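Local coordinates for kelch-like protein 7 (Homo sapiens, PDB 3II7) that is the substrate-specific adapter of a CUL3-RBX1 E3 ubiquitin ligase, its kelch domain probably recruiting the proteins to be degraded, at residues C141-Y153 / K192-F204. Residues are numbered along the deposited sequence; the frame is centred on the assembly and turned at random.
Sequences CSHGMVEANGLIY and KNHGLVFVKDKIF. With EDO (1,2-ethanediol), chain F.
Lys192 lays its CB and CA against the carbonyl of Ser142, and the next residue takes that oxygen: Asn193 N donates to Ser142 O at 3.0 Å, nearly straight (173°) and in the carbonyl plane. This is the one direct hydrogen bond between 141-153 and 192-204. A water joins Asn193 ND2 to Ser142 OG, while Asn193 OD1 bonds Gln209. The imidazole of His194 lies obliquely by the backbone of Gly144, CE1 3.6 Å from Gly144 N. Leu196, its CG anti to the backbone N (chi1 -164°), brings CD2 to 3.5 Å from Gly144 C, and the same methyl also packs against Val146 CG1; Gly144, which has no side chain, thus lies with its backbone directly against Leu196. Phe198 gives its N-H to a bound ethanediol, probably from the crystallisation liquor, and presents one ring face to Ala148, whose CB stands 3.6 Å from the Phe198 ring centroid in a CH-pi contact. The Asn149 amide meets the far end of this ring, CZ, at about a right angle to the ring plane. Shortening Phe198 to an alanine is likely to strip Ala148 CB of its aromatic partner and open a gap beside Asn149. Ile203 slides CG2 past Val146 CG1 and sets CD1 over one face of Tyr153, 3.4 Å from Tyr153 CG. The contact packs two adjacent blades of the six-bladed kelch beta-propeller: their innermost strands, 144-148 and 195-199, run nearly parallel, 10° apart, each hairpinned to its own second strand, while Met145 faces strand 96-100 of the preceding blade.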
loop_
_atom_site.group_PDB
_atom_site.type_symbol
_atom_site.label_atom_id
_atom_site.label_comp_id
_atom_site.label_asym_id
_atom_site.label_seq_id
_atom_site.Cartn_x
_atom_site.Cartn_y
_atom_site.Cartn_z
ATOM N N CYS A 141 -12.114 -3.520 1.739
ATOM C CA CYS A 141 -11.573 -2.702 0.629
ATOM C C CYS A 141 -10.760 -1.560 1.228
ATOM O O CYS A 141 -11.106 -1.077 2.302
ATOM C CB CYS A 141 -12.710 -2.049 -0.167
ATOM S SG CYS A 141 -13.679 -3.127 -1.172
ATOM N N SER A 142 -9.754 -1.075 0.502
ATOM C CA SER A 142 -9.023 0.135 0.876
ATOM C C SER A 142 -8.274 -0.043 2.169
ATOM O O SER A 142 -7.993 0.912 2.859
ATOM C CB SER A 142 -9.973 1.339 0.971
ATOM O OG SER A 142 -10.669 1.535 -0.248
ATOM N N HIS A 143 -7.981 -1.292 2.471
ATOM C CA HIS A 143 -7.172 -1.674 3.601
ATOM C C HIS A 143 -5.693 -1.643 3.266
ATOM O O HIS A 143 -5.294 -1.624 2.112
ATOM C CB HIS A 143 -7.534 -3.111 4.042
ATOM C CG HIS A 143 -7.447 -4.123 2.931
ATOM N ND1 HIS A 143 -8.231 -4.036 1.799
ATOM C CD2 HIS A 143 -6.683 -5.236 2.779
ATOM C CE1 HIS A 143 -7.928 -5.033 0.985
ATOM N NE2 HIS A 143 -7.022 -5.797 1.570
ATOM N N GLY A 144 -4.876 -1.658 4.299
ATOM C CA GLY A 144 -3.424 -1.902 4.124
ATOM C C GLY A 144 -3.051 -3.353 4.272
ATOM O O GLY A 144 -3.707 -4.119 5.024
ATOM N N MET A 145 -1.996 -3.770 3.555
ATOM C CA MET A 145 -1.432 -5.101 3.717
ATOM C C MET A 145 0.059 -5.020 3.620
ATOM O O MET A 145 0.593 -4.386 2.669
ATOM C CB MET A 145 -1.959 -6.088 2.675
ATOM C CG MET A 145 -1.589 -7.563 2.987
ATOM S SD MET A 145 -2.528 -8.874 2.086
ATOM C CE MET A 145 -2.024 -8.397 0.434
ATOM N N VAL A 146 0.753 -5.615 4.590
ATOM C CA VAL A 146 2.218 -5.559 4.618
ATOM C C VAL A 146 2.810 -6.877 5.067
ATOM O O VAL A 146 2.236 -7.584 5.891
ATOM C CB VAL A 146 2.700 -4.396 5.541
ATOM C CG1 VAL A 146 2.339 -4.663 6.978
ATOM C CG2 VAL A 146 4.191 -4.138 5.388
ATOM N N GLU A 147 3.945 -7.211 4.499
ATOM C CA GLU A 147 4.736 -8.347 4.970
ATOM C C GLU A 147 5.689 -7.930 6.105
ATOM O O GLU A 147 6.325 -6.829 6.072
ATOM C CB GLU A 147 5.510 -8.944 3.819
ATOM C CG GLU A 147 6.301 -10.194 4.180
ATOM C CD GLU A 147 7.738 -9.921 4.717
ATOM O OE1 GLU A 147 8.321 -8.818 4.518
ATOM O OE2 GLU A 147 8.294 -10.847 5.297
ATOM N N ALA A 148 5.778 -8.774 7.117
ATOM C CA ALA A 148 6.671 -8.556 8.234
ATOM C C ALA A 148 7.169 -9.888 8.776
ATOM O O ALA A 148 6.386 -10.688 9.277
ATOM C CB ALA A 148 5.953 -7.738 9.356
ATOM N N ASN A 149 8.474 -10.138 8.656
ATOM C CA ASN A 149 9.084 -11.401 9.142
ATOM C C ASN A 149 8.408 -12.671 8.595
ATOM O O ASN A 149 8.245 -13.660 9.320
ATOM C CB ASN A 149 9.073 -11.476 10.693
ATOM C CG ASN A 149 9.716 -10.284 11.363
ATOM O OD1 ASN A 149 10.832 -9.907 11.045
ATOM N ND2 ASN A 149 9.013 -9.706 12.337
ATOM N N GLY A 150 7.983 -12.646 7.339
ATOM C CA GLY A 150 7.354 -13.813 6.731
ATOM C C GLY A 150 5.839 -13.915 6.890
ATOM O O GLY A 150 5.234 -14.770 6.269
ATOM N N LEU A 151 5.241 -13.047 7.720
ATOM C CA LEU A 151 3.795 -13.031 7.959
ATOM C C LEU A 151 3.193 -11.872 7.197
ATOM O O LEU A 151 3.871 -10.885 6.900
ATOM C CB LEU A 151 3.494 -12.885 9.457
ATOM C CG LEU A 151 4.068 -13.976 10.381
ATOM C CD1 LEU A 151 3.602 -13.845 11.853
ATOM C CD2 LEU A 151 3.712 -15.350 9.845
ATOM N N ILE A 152 1.919 -11.993 6.885
ATOM C CA ILE A 152 1.216 -11.009 6.091
ATOM C C ILE A 152 0.112 -10.412 6.938
ATOM O O ILE A 152 -0.821 -11.106 7.337
ATOM C CB ILE A 152 0.640 -11.655 4.848
ATOM C CG1 ILE A 152 1.803 -12.217 3.999
ATOM C CG2 ILE A 152 -0.239 -10.649 4.021
ATOM C CD1 ILE A 152 1.407 -12.825 2.749
ATOM N N TYR A 153 0.219 -9.114 7.183
ATOM C CA TYR A 153 -0.697 -8.389 8.065
ATOM C C TYR A 153 -1.634 -7.534 7.244
ATOM O O TYR A 153 -1.211 -6.828 6.311
ATOM C CB TYR A 153 0.052 -7.483 9.012
ATOM C CG TYR A 153 0.910 -8.197 10.004
ATOM C CD1 TYR A 153 0.478 -8.428 11.308
ATOM C CD2 TYR A 153 2.150 -8.681 9.641
ATOM C CE1 TYR A 153 1.267 -9.117 12.209
ATOM C CE2 TYR A 153 2.958 -9.370 10.555
ATOM C CZ TYR A 153 2.498 -9.582 11.848
ATOM O OH TYR A 153 3.276 -10.252 12.762
ATOM N N LYS A 192 -9.126 3.680 6.737
ATOM C CA LYS A 192 -8.942 3.201 5.370
ATOM C C LYS A 192 -8.076 4.225 4.648
ATOM O O LYS A 192 -7.964 5.363 5.047
ATOM C CB LYS A 192 -10.253 3.011 4.630
ATOM C CG LYS A 192 -11.057 4.306 4.321
ATOM C CD LYS A 192 -12.314 3.971 3.541
ATOM C CE LYS A 192 -13.093 5.192 3.147
ATOM N NZ LYS A 192 -14.139 4.884 2.092
ATOM N N ASN A 193 -7.475 3.798 3.542
ATOM C CA ASN A 193 -6.570 4.635 2.760
ATOM C C ASN A 193 -5.379 5.181 3.541
ATOM O O ASN A 193 -4.778 6.195 3.149
ATOM C CB ASN A 193 -7.333 5.811 2.081
ATOM C CG ASN A 193 -8.430 5.347 1.151
ATOM O OD1 ASN A 193 -9.591 5.737 1.306
ATOM N ND2 ASN A 193 -8.076 4.491 0.192
ATOM N N HIS A 194 -5.006 4.461 4.596
ATOM C CA HIS A 194 -3.881 4.754 5.445
ATOM C C HIS A 194 -2.618 4.128 4.864
ATOM O O HIS A 194 -2.671 3.177 4.086
ATOM C CB HIS A 194 -4.100 4.190 6.869
ATOM C CG HIS A 194 -4.481 2.735 6.915
ATOM N ND1 HIS A 194 -5.660 2.274 6.399
ATOM C CD2 HIS A 194 -3.879 1.660 7.491
ATOM C CE1 HIS A 194 -5.753 0.972 6.591
ATOM N NE2 HIS A 194 -4.699 0.572 7.271
ATOM N N GLY A 195 -1.486 4.647 5.272
ATOM C CA GLY A 195 -0.218 4.007 5.016
ATOM C C GLY A 195 -0.045 2.867 5.990
ATOM O O GLY A 195 -0.587 2.898 7.102
ATOM N N LEU A 196 0.747 1.880 5.589
ATOM C CA LEU A 196 0.974 0.687 6.432
ATOM C C LEU A 196 2.340 0.183 6.075
ATOM O O LEU A 196 2.569 -0.318 4.943
ATOM C CB LEU A 196 -0.096 -0.400 6.226
ATOM C CG LEU A 196 -0.119 -1.451 7.350
ATOM C CD1 LEU A 196 -0.602 -0.791 8.704
ATOM C CD2 LEU A 196 -0.960 -2.682 6.970
ATOM N N VAL A 197 3.268 0.364 7.021
ATOM C CA VAL A 197 4.676 0.084 6.787
ATOM C C VAL A 197 5.310 -0.606 7.952
ATOM O O VAL A 197 5.050 -0.266 9.112
ATOM C CB VAL A 197 5.462 1.382 6.415
ATOM C CG1 VAL A 197 4.909 1.995 5.122
ATOM C CG2 VAL A 197 5.421 2.405 7.575
ATOM N N PHE A 198 6.188 -1.548 7.639
ATOM C CA PHE A 198 6.931 -2.320 8.650
ATOM C C PHE A 198 8.329 -1.704 8.827
ATOM O O PHE A 198 9.094 -1.581 7.848
ATOM C CB PHE A 198 7.070 -3.755 8.174
ATOM C CG PHE A 198 7.920 -4.626 9.061
ATOM C CD1 PHE A 198 7.680 -4.698 10.422
ATOM C CD2 PHE A 198 8.937 -5.396 8.521
ATOM C CE1 PHE A 198 8.437 -5.516 11.232
ATOM C CE2 PHE A 198 9.692 -6.217 9.326
ATOM C CZ PHE A 198 9.448 -6.271 10.686
ATOM N N VAL A 199 8.640 -1.308 10.065
ATOM C CA VAL A 199 9.954 -0.790 10.407
ATOM C C VAL A 199 10.424 -1.475 11.667
ATOM O O VAL A 199 9.869 -1.254 12.752
ATOM C CB VAL A 199 9.968 0.709 10.632
ATOM C CG1 VAL A 199 11.428 1.189 10.787
ATOM C CG2 VAL A 199 9.294 1.442 9.505
ATOM N N LYS A 200 11.455 -2.321 11.491
ATOM C CA LYS A 200 12.182 -3.008 12.589
ATOM C C LYS A 200 11.348 -4.120 13.244
ATOM O O LYS A 200 11.600 -5.308 13.026
ATOM C CB LYS A 200 12.707 -2.023 13.645
ATOM C CG LYS A 200 13.584 -2.676 14.724
ATOM C CD LYS A 200 13.608 -1.860 16.016
ATOM C CE LYS A 200 14.312 -0.529 15.857
ATOM N NZ LYS A 200 14.187 0.302 17.127
ATOM N N ASP A 201 10.418 -3.739 14.101
ATOM C CA ASP A 201 9.647 -4.700 14.875
ATOM C C ASP A 201 8.246 -4.175 15.111
ATOM O O ASP A 201 7.516 -4.667 16.009
ATOM C CB ASP A 201 10.357 -4.980 16.224
ATOM C CG ASP A 201 10.613 -3.705 17.045
ATOM O OD1 ASP A 201 10.261 -2.599 16.576
ATOM O OD2 ASP A 201 11.189 -3.798 18.145
ATOM N N LYS A 202 7.862 -3.206 14.272
ATOM C CA LYS A 202 6.617 -2.470 14.439
ATOM C C LYS A 202 5.987 -2.209 13.087
ATOM O O LYS A 202 6.683 -2.008 12.105
ATOM C CB LYS A 202 6.874 -1.128 15.129
ATOM C CG LYS A 202 7.291 -1.221 16.571
ATOM C CD LYS A 202 7.833 0.128 17.075
ATOM C CE LYS A 202 8.697 -0.055 18.314
ATOM N NZ LYS A 202 9.106 1.245 18.938
ATOM N N ILE A 203 4.650 -2.200 13.060
ATOM C CA ILE A 203 3.917 -1.863 11.848
ATOM C C ILE A 203 3.147 -0.557 12.083
ATOM O O ILE A 203 2.203 -0.505 12.909
ATOM C CB ILE A 203 2.942 -2.980 11.436
ATOM C CG1 ILE A 203 3.713 -4.287 11.131
ATOM C CG2 ILE A 203 2.122 -2.542 10.240
ATOM C CD1 ILE A 203 2.792 -5.527 10.861
ATOM N N PHE A 204 3.532 0.504 11.356
ATOM C CA PHE A 204 2.943 1.812 11.513
ATOM C C PHE A 204 1.762 1.976 10.567
ATOM O O PHE A 204 1.895 1.741 9.364
ATOM C CB PHE A 204 3.999 2.918 11.251
ATOM C CG PHE A 204 5.037 3.029 12.322
ATOM C CD1 PHE A 204 4.898 3.961 13.347
ATOM C CD2 PHE A 204 6.171 2.215 12.309
ATOM C CE1 PHE A 204 5.836 4.076 14.307
ATOM C CE2 PHE A 204 7.101 2.316 13.297
ATOM C CZ PHE A 204 6.939 3.269 14.293
HETATM C C1 EDO F . 8.028 -1.261 4.794
HETATM O O1 EDO F . 6.747 -1.964 4.816
HETATM C C2 EDO F . 8.247 -0.540 3.462
HETATM O O2 EDO F . 7.405 0.619 3.302
HETATM O O HOH W 1 -4.638 1.739 2.594
HETATM O O HOH W 2 -13.556 1.999 0.537
HETATM O O HOH W 3 -9.366 2.886 -2.027
HETATM O O HOH W 4 1.351 -1.130 2.558
#